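Local structure of staphylococcus aureus CymR (3T8R) at residues 26-31 with 67-72. The protein is a dimeric, thiol-based oxidation-sensing transcriptional regulator of stress resistance and oxidative response, probably binding DNA through a winged helix-turn-helix of the Rrf2 type. Numbering follows the deposited sequence.
Sequences QGCISL and GYQLRV
Tyr68 sets its CG opposite its own carbonyl carbon (chi1 -75°), which sends the ring toward Leu31, and chi2 of -89° turns its CD2-CE2 side to that residue. There the isobutyl group of Leu31 meets the ring obliquely: CG lies 3.4 Å from CE2 of Tyr68, and the methyl CD2 of Leu31 sits 3.6 Å from CD2 of Tyr68. The backbone of Cys28 brings its CB to 3.4 Å from Tyr68 O. Cys28 has the same kind of first torsion (chi1 -58°), which lays SG beside its own backbone N, 4.0 Å from Tyr68 O. Next to Cys28, CB of Gln69 comes to 3.4 Å from Gly27 O.

Between these groups the backbones pair as antiparallel strands. Ile29 and Tyr68 form the hydrogen-bonded pair, Ile29 N giving to Tyr68 O at 2.9 Å and Tyr68 N returning to Ile29 O at 2.8 Å. Two CA-H...O contacts add to them: Cys28 CA reaches the same Tyr68 O, and Gly67 CA approaches Ile29 O. At the non-hydrogen-bonded pair Ser30 and Gly67 come close, CA to CA 4.0 Å. Ser30 ends the strand and N-caps the following helix, its OG bonded to Ser33 N.

The pairing is characteristic of the small sheet of a winged helix-turn-helix domain, in which a short edge strand before the recognition motif joins the wing hairpin. Strand 67-70 is the middle one, with 29-30 along one edge and 58-60 along the other. Helix 42-54 packs against Leu31 and Tyr68 through Val49, while Ile29 and Leu70 both turn to Leu20 of helix 8-21.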
loop_
_atom_site.group_PDB
_atom_site.type_symbol
_atom_site.label_atom_id
_atom_site.label_comp_id
_atom_site.label_asym_id
_atom_site.label_seq_id
_atom_site.Cartn_x
_atom_site.Cartn_y
_atom_site.Cartn_z
ATOM N N GLN A 26 -30.252 11.534 -12.006
ATOM C CA GLN A 26 -30.512 12.949 -12.267
ATOM C C GLN A 26 -29.955 13.407 -13.612
ATOM O O GLN A 26 -29.519 14.552 -13.755
ATOM C CB GLN A 26 -29.909 13.814 -11.165
ATOM C CG GLN A 26 -30.371 13.469 -9.775
ATOM C CD GLN A 26 -29.663 14.303 -8.731
ATOM O OE1 GLN A 26 -30.204 15.294 -8.240
ATOM N NE2 GLN A 26 -28.438 13.915 -8.397
ATOM N N GLY A 27 -29.968 12.522 -14.598
ATOM C CA GLY A 27 -29.457 12.871 -15.908
ATOM C C GLY A 27 -27.971 12.599 -16.024
ATOM O O GLY A 27 -27.483 11.579 -15.537
ATOM N N CYS A 28 -27.241 13.519 -16.643
ATOM C CA CYS A 28 -25.859 13.241 -17.006
ATOM C C CYS A 28 -24.852 14.311 -16.612
ATOM O O CYS A 28 -25.206 15.452 -16.312
ATOM C CB CYS A 28 -25.767 12.994 -18.509
ATOM S SG CYS A 28 -26.803 11.633 -19.061
ATOM N N ILE A 29 -23.585 13.913 -16.610
ATOM C CA ILE A 29 -22.487 14.839 -16.433
ATOM C C ILE A 29 -21.595 14.744 -17.661
ATOM O O ILE A 29 -21.259 13.645 -18.112
ATOM C CB ILE A 29 -21.665 14.506 -15.187
ATOM C CG1 ILE A 29 -22.579 14.383 -13.966
ATOM C CG2 ILE A 29 -20.605 15.575 -14.941
ATOM C CD1 ILE A 29 -23.404 15.629 -13.705
ATOM N N SER A 30 -21.226 15.892 -18.217
ATOM C CA SER A 30 -20.376 15.906 -19.399
ATOM C C SER A 30 -18.978 15.454 -19.033
ATOM O O SER A 30 -18.493 15.731 -17.932
ATOM C CB SER A 30 -20.323 17.304 -20.019
ATOM O OG SER A 30 -19.739 18.230 -19.125
ATOM N N LEU A 31 -18.332 14.747 -19.951
ATOM C CA LEU A 31 -16.931 14.402 -19.767
ATOM C C LEU A 31 -16.153 15.686 -19.593
ATOM O O LEU A 31 -15.262 15.783 -18.747
ATOM C CB LEU A 31 -16.390 13.650 -20.982
ATOM C CG LEU A 31 -16.500 12.128 -20.915
ATOM C CD1 LEU A 31 -15.382 11.495 -21.732
ATOM C CD2 LEU A 31 -16.427 11.664 -19.475
ATOM N N GLY A 67 -21.655 12.736 -22.603
ATOM C CA GLY A 67 -22.276 12.914 -21.298
ATOM C C GLY A 67 -22.563 11.551 -20.709
ATOM O O GLY A 67 -22.955 10.636 -21.431
ATOM N N TYR A 68 -22.367 11.409 -19.401
ATOM C CA TYR A 68 -22.378 10.091 -18.774
ATOM C C TYR A 68 -23.232 9.988 -17.518
ATOM O O TYR A 68 -23.513 10.985 -16.860
ATOM C CB TYR A 68 -20.945 9.669 -18.451
ATOM C CG TYR A 68 -20.199 9.243 -19.682
ATOM C CD1 TYR A 68 -20.231 7.923 -20.109
ATOM C CD2 TYR A 68 -19.497 10.168 -20.451
ATOM C CE1 TYR A 68 -19.566 7.526 -21.247
ATOM C CE2 TYR A 68 -18.828 9.770 -21.603
ATOM C CZ TYR A 68 -18.867 8.451 -21.988
ATOM O OH TYR A 68 -18.202 8.036 -23.120
ATOM N N GLN A 69 -23.624 8.757 -17.195
ATOM C CA GLN A 69 -24.370 8.477 -15.980
ATOM C C GLN A 69 -24.035 7.060 -15.517
ATOM O O GLN A 69 -23.576 6.234 -16.299
ATOM C CB GLN A 69 -25.875 8.627 -16.222
ATOM C CG GLN A 69 -26.469 7.529 -17.081
ATOM C CD GLN A 69 -27.926 7.776 -17.457
ATOM O OE1 GLN A 69 -28.517 8.786 -17.077
ATOM N NE2 GLN A 69 -28.503 6.850 -18.212
ATOM N N LEU A 70 -24.232 6.789 -14.235
ATOM C CA LEU A 70 -24.136 5.426 -13.751
ATOM C C LEU A 70 -25.153 4.551 -14.476
ATOM O O LEU A 70 -26.277 4.969 -14.713
ATOM C CB LEU A 70 -24.459 5.413 -12.269
ATOM C CG LEU A 70 -23.403 4.989 -11.261
ATOM C CD1 LEU A 70 -22.016 5.514 -11.590
ATOM C CD2 LEU A 70 -23.877 5.442 -9.906
ATOM N N ARG A 71 -24.753 3.339 -14.828
ATOM C CA ARG A 71 -25.670 2.385 -15.412
ATOM C C ARG A 71 -26.127 1.374 -14.363
ATOM O O ARG A 71 -27.204 0.775 -14.479
ATOM C CB ARG A 71 -24.993 1.667 -16.576
ATOM C CG ARG A 71 -25.810 0.525 -17.088
ATOM C CD ARG A 71 -25.150 -0.218 -18.224
ATOM N NE ARG A 71 -25.977 -1.375 -18.527
ATOM C CZ ARG A 71 -25.880 -2.536 -17.886
ATOM N NH1 ARG A 71 -24.970 -2.688 -16.935
ATOM N NH2 ARG A 71 -26.687 -3.545 -18.201
ATOM N N VAL A 72 -25.288 1.192 -13.347
ATOM C CA VAL A 72 -25.551 0.310 -12.231
ATOM C C VAL A 72 -25.590 1.173 -10.978
ATOM O O VAL A 72 -24.791 2.106 -10.845
ATOM C CB VAL A 72 -24.431 -0.748 -12.135
ATOM C CG1 VAL A 72 -24.316 -1.322 -10.733
ATOM C CG2 VAL A 72 -24.678 -1.848 -13.186
#